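Local coordinates for sperm-specific class P protein 34 (Caenorhabditis elegans, PDB 1M1S) that is of unknown function but belongs to the major sperm protein family, whose members are built on an immunoglobulin-like beta sandwich, at residues V83-E88 / A98-G103. Sequence-based numbering, arbitrary orientation.
Sequences VIQYAE and APFKAG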
ATOM      1  N   VAL A  83      -5.834  -1.248  -1.822  1.00 35.00           N
ATOM      2  CA  VAL A  83      -5.894   0.073  -2.425  1.00 35.00           C
ATOM      3  C   VAL A  83      -5.048   1.010  -1.601  1.00 35.00           C
ATOM      4  O   VAL A  83      -5.336   1.231  -0.427  1.00 35.00           O
ATOM      5  CB  VAL A  83      -7.345   0.626  -2.508  1.00 35.00           C
ATOM      6  CG1 VAL A  83      -7.360   1.946  -3.256  1.00 35.00           C
ATOM      7  CG2 VAL A  83      -8.225  -0.331  -3.251  1.00 35.00           C
ATOM      8  N   ILE A  84      -3.996   1.549  -2.207  1.00 35.00           N
ATOM      9  CA  ILE A  84      -3.131   2.474  -1.492  1.00 35.00           C
ATOM     10  C   ILE A  84      -3.558   3.877  -1.852  1.00 35.00           C
ATOM     11  O   ILE A  84      -3.606   4.226  -3.028  1.00 35.00           O
ATOM     12  CB  ILE A  84      -1.640   2.284  -1.848  1.00 35.00           C
ATOM     13  CG1 ILE A  84      -1.227   0.848  -1.599  1.00 35.00           C
ATOM     14  CG2 ILE A  84      -0.756   3.182  -0.976  1.00 35.00           C
ATOM     15  CD1 ILE A  84      -0.018   0.506  -2.332  1.00 35.00           C
ATOM     16  N   GLN A  85      -3.975   4.634  -0.843  1.00 35.00           N
ATOM     17  CA  GLN A  85      -4.367   6.031  -1.039  1.00 35.00           C
ATOM     18  C   GLN A  85      -3.184   6.853  -0.566  1.00 35.00           C
ATOM     19  O   GLN A  85      -2.453   6.403   0.320  1.00 35.00           O
ATOM     20  CB  GLN A  85      -5.586   6.397  -0.190  1.00 35.00           C
ATOM     21  CG  GLN A  85      -6.861   5.606  -0.497  1.00 35.00           C
ATOM     22  CD  GLN A  85      -8.105   6.249   0.100  1.00 35.00           C
ATOM     23  OE1 GLN A  85      -8.043   6.867   1.165  1.00 35.00           O
ATOM     24  NE2 GLN A  85      -9.239   6.133  -0.604  1.00 35.00           N
ATOM     25  N   TYR A  86      -2.954   8.016  -1.174  1.00 35.00           N
ATOM     26  CA  TYR A  86      -1.847   8.886  -0.745  1.00 35.00           C
ATOM     27  C   TYR A  86      -2.265  10.329  -0.607  1.00 35.00           C
ATOM     28  O   TYR A  86      -3.359  10.706  -1.001  1.00 35.00           O
ATOM     29  CB  TYR A  86      -0.607   8.785  -1.651  1.00 35.00           C
ATOM     30  CG  TYR A  86      -0.861   9.039  -3.108  1.00 35.00           C
ATOM     31  CD1 TYR A  86      -0.800  10.337  -3.656  1.00 35.00           C
ATOM     32  CD2 TYR A  86      -1.185   7.978  -3.949  1.00 35.00           C
ATOM     33  CE1 TYR A  86      -1.072  10.551  -5.020  1.00 35.00           C
ATOM     34  CE2 TYR A  86      -1.444   8.176  -5.287  1.00 35.00           C
ATOM     35  CZ  TYR A  86      -1.396   9.451  -5.815  1.00 35.00           C
ATOM     36  OH  TYR A  86      -1.742   9.594  -7.127  1.00 35.00           O
ATOM     37  N   ALA A  87      -1.374  11.145  -0.073  1.00 35.00           N
ATOM     38  CA  ALA A  87      -1.681  12.544   0.107  1.00 35.00           C
ATOM     39  C   ALA A  87      -0.366  13.237   0.301  1.00 35.00           C
ATOM     40  O   ALA A  87       0.552  12.623   0.809  1.00 35.00           O
ATOM     41  CB  ALA A  87      -2.520  12.711   1.353  1.00 35.00           C
ATOM     42  N   GLU A  88      -0.266  14.503  -0.088  1.00 35.00           N
ATOM     43  CA  GLU A  88       0.961  15.273   0.101  1.00 35.00           C
ATOM     44  C   GLU A  88       0.962  15.824   1.499  1.00 35.00           C
ATOM     45  O   GLU A  88      -0.085  16.214   2.006  1.00 35.00           O
ATOM     46  CB  GLU A  88       1.010  16.409  -0.879  1.00 35.00           C
ATOM     47  CG  GLU A  88       1.388  15.943  -2.233  1.00 35.00           C
ATOM     48  CD  GLU A  88       0.800  16.815  -3.308  1.00 35.00           C
ATOM     49  OE1 GLU A  88       0.604  18.023  -3.041  1.00 35.00           O
ATOM     50  OE2 GLU A  88       0.511  16.286  -4.410  1.00 35.00           O
ATOM     51  N   ALA A  98      -3.405  11.708   9.825  1.00 35.00           N
ATOM     52  CA  ALA A  98      -3.978  13.057   9.783  1.00 35.00           C
ATOM     53  C   ALA A  98      -4.609  13.469   8.447  1.00 35.00           C
ATOM     54  O   ALA A  98      -5.786  13.852   8.423  1.00 35.00           O
ATOM     55  CB  ALA A  98      -2.982  14.088  10.261  1.00 35.00           C
ATOM     56  N   PRO A  99      -3.876  13.330   7.311  1.00 35.00           N
ATOM     57  CA  PRO A  99      -4.525  13.731   6.054  1.00 35.00           C
ATOM     58  C   PRO A  99      -5.619  12.760   5.560  1.00 35.00           C
ATOM     59  O   PRO A  99      -6.295  13.050   4.587  1.00 35.00           O
ATOM     60  CB  PRO A  99      -3.347  13.837   5.075  1.00 35.00           C
ATOM     61  CG  PRO A  99      -2.446  12.795   5.553  1.00 35.00           C
ATOM     62  CD  PRO A  99      -2.466  12.968   7.061  1.00 35.00           C
ATOM     63  N   PHE A 100      -5.796  11.622   6.234  1.00 35.00           N
ATOM     64  CA  PHE A 100      -6.825  10.649   5.836  1.00 35.00           C
ATOM     65  C   PHE A 100      -8.080  10.767   6.692  1.00 35.00           C
ATOM     66  O   PHE A 100      -9.190  10.620   6.188  1.00 35.00           O
ATOM     67  CB  PHE A 100      -6.266   9.220   5.821  1.00 35.00           C
ATOM     68  CG  PHE A 100      -5.140   9.034   4.844  1.00 35.00           C
ATOM     69  CD1 PHE A 100      -3.840   8.811   5.302  1.00 35.00           C
ATOM     70  CD2 PHE A 100      -5.362   9.173   3.473  1.00 35.00           C
ATOM     71  CE1 PHE A 100      -2.759   8.739   4.423  1.00 35.00           C
ATOM     72  CE2 PHE A 100      -4.293   9.105   2.571  1.00 35.00           C
ATOM     73  CZ  PHE A 100      -2.980   8.888   3.053  1.00 35.00           C
ATOM     74  N   LYS A 101      -7.888  11.049   7.982  1.00 35.00           N
ATOM     75  CA  LYS A 101      -8.979  11.277   8.934  1.00 35.00           C
ATOM     76  C   LYS A 101      -9.618  12.601   8.489  1.00 35.00           C
ATOM     77  O   LYS A 101     -10.703  12.980   8.948  1.00 35.00           O
ATOM     78  CB  LYS A 101      -8.404  11.461  10.354  1.00 35.00           C
ATOM     79  CG  LYS A 101      -7.944  10.203  11.076  1.00 35.00           C
ATOM     80  CD  LYS A 101      -7.354  10.542  12.449  1.00 35.00           C
ATOM     81  CE  LYS A 101      -7.330   9.325  13.353  1.00 35.00           C
ATOM     82  NZ  LYS A 101      -6.662   9.610  14.635  1.00 35.00           N
ATOM     83  N   ALA A 102      -8.863  13.312   7.642  1.00 35.00           N
ATOM     84  CA  ALA A 102      -9.219  14.614   7.079  1.00 35.00           C
ATOM     85  C   ALA A 102      -9.916  14.533   5.727  1.00 35.00           C
ATOM     86  O   ALA A 102     -10.492  15.527   5.264  1.00 35.00           O
ATOM     87  CB  ALA A 102      -7.965  15.477   6.937  1.00 35.00           C
ATOM     88  N   GLY A 103      -9.818  13.386   5.059  1.00 35.00           N
ATOM     89  CA  GLY A 103     -10.447  13.256   3.750  1.00 35.00           C
ATOM     90  C   GLY A 103      -9.576  13.924   2.695  1.00 35.00           C
ATOM     91  O   GLY A 103     -10.060  14.559   1.757  1.00 35.00           O
TER
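The Phe100 ring meets the strand with its rim: Tyr86 CA lies at the ring edge, close to its plane, 4.0 Å from Phe100 CZ. On one face of the ring sits Pro99 CG, 4.1 Å above the plane and displaced toward the rim, so the neighbouring proline partly roofs the phenyl group. Gln85 O approaches obliquely, 3.7 Å from Phe100 CZ, while Gln85 CB comes within 4.1 Å of Phe100 CE2. With CG anti to its own carbonyl carbon (chi1 -61°), Phe100 swings its ring over until CE2 and CZ reach the strand. A phenyl group suits this place because it is long enough to bring that end against the backbone of Gln85 and Tyr86, and apolar enough to pack against Gln85 CB and Ala87 CB. Beside it, Ala87 points its methyl at the helix, and Ala87 CB touches both Pro99 CB at 4.0 Å and Phe100 CE2 at 4.2 Å. A small residue fits here, letting the helical turn come close to the strand, and the rigid proline ring offers a compact apolar surface in return. Replacing Phe100 with an alanine would probably leave a gap beside Gln85 and Tyr86, with only the Ala87–Pro99 contact remaining between the two segments. At the end of the turn, Gly103, a residue tolerant of positive phi, forms a Schellman motif, one of whose hydrogen bonds runs from Gly103 N to Phe100 O at 3.1 Å. The Tyr86 side chain leaves the strand pointing away from the helix and touches Met10 and Ile11. Segment 98-103 thus packs on the outer side of strand 79-89, which lies antiparallel between strands 38-45 and 107-115, and Phe100 also reaches Ala40 of strand 38-45.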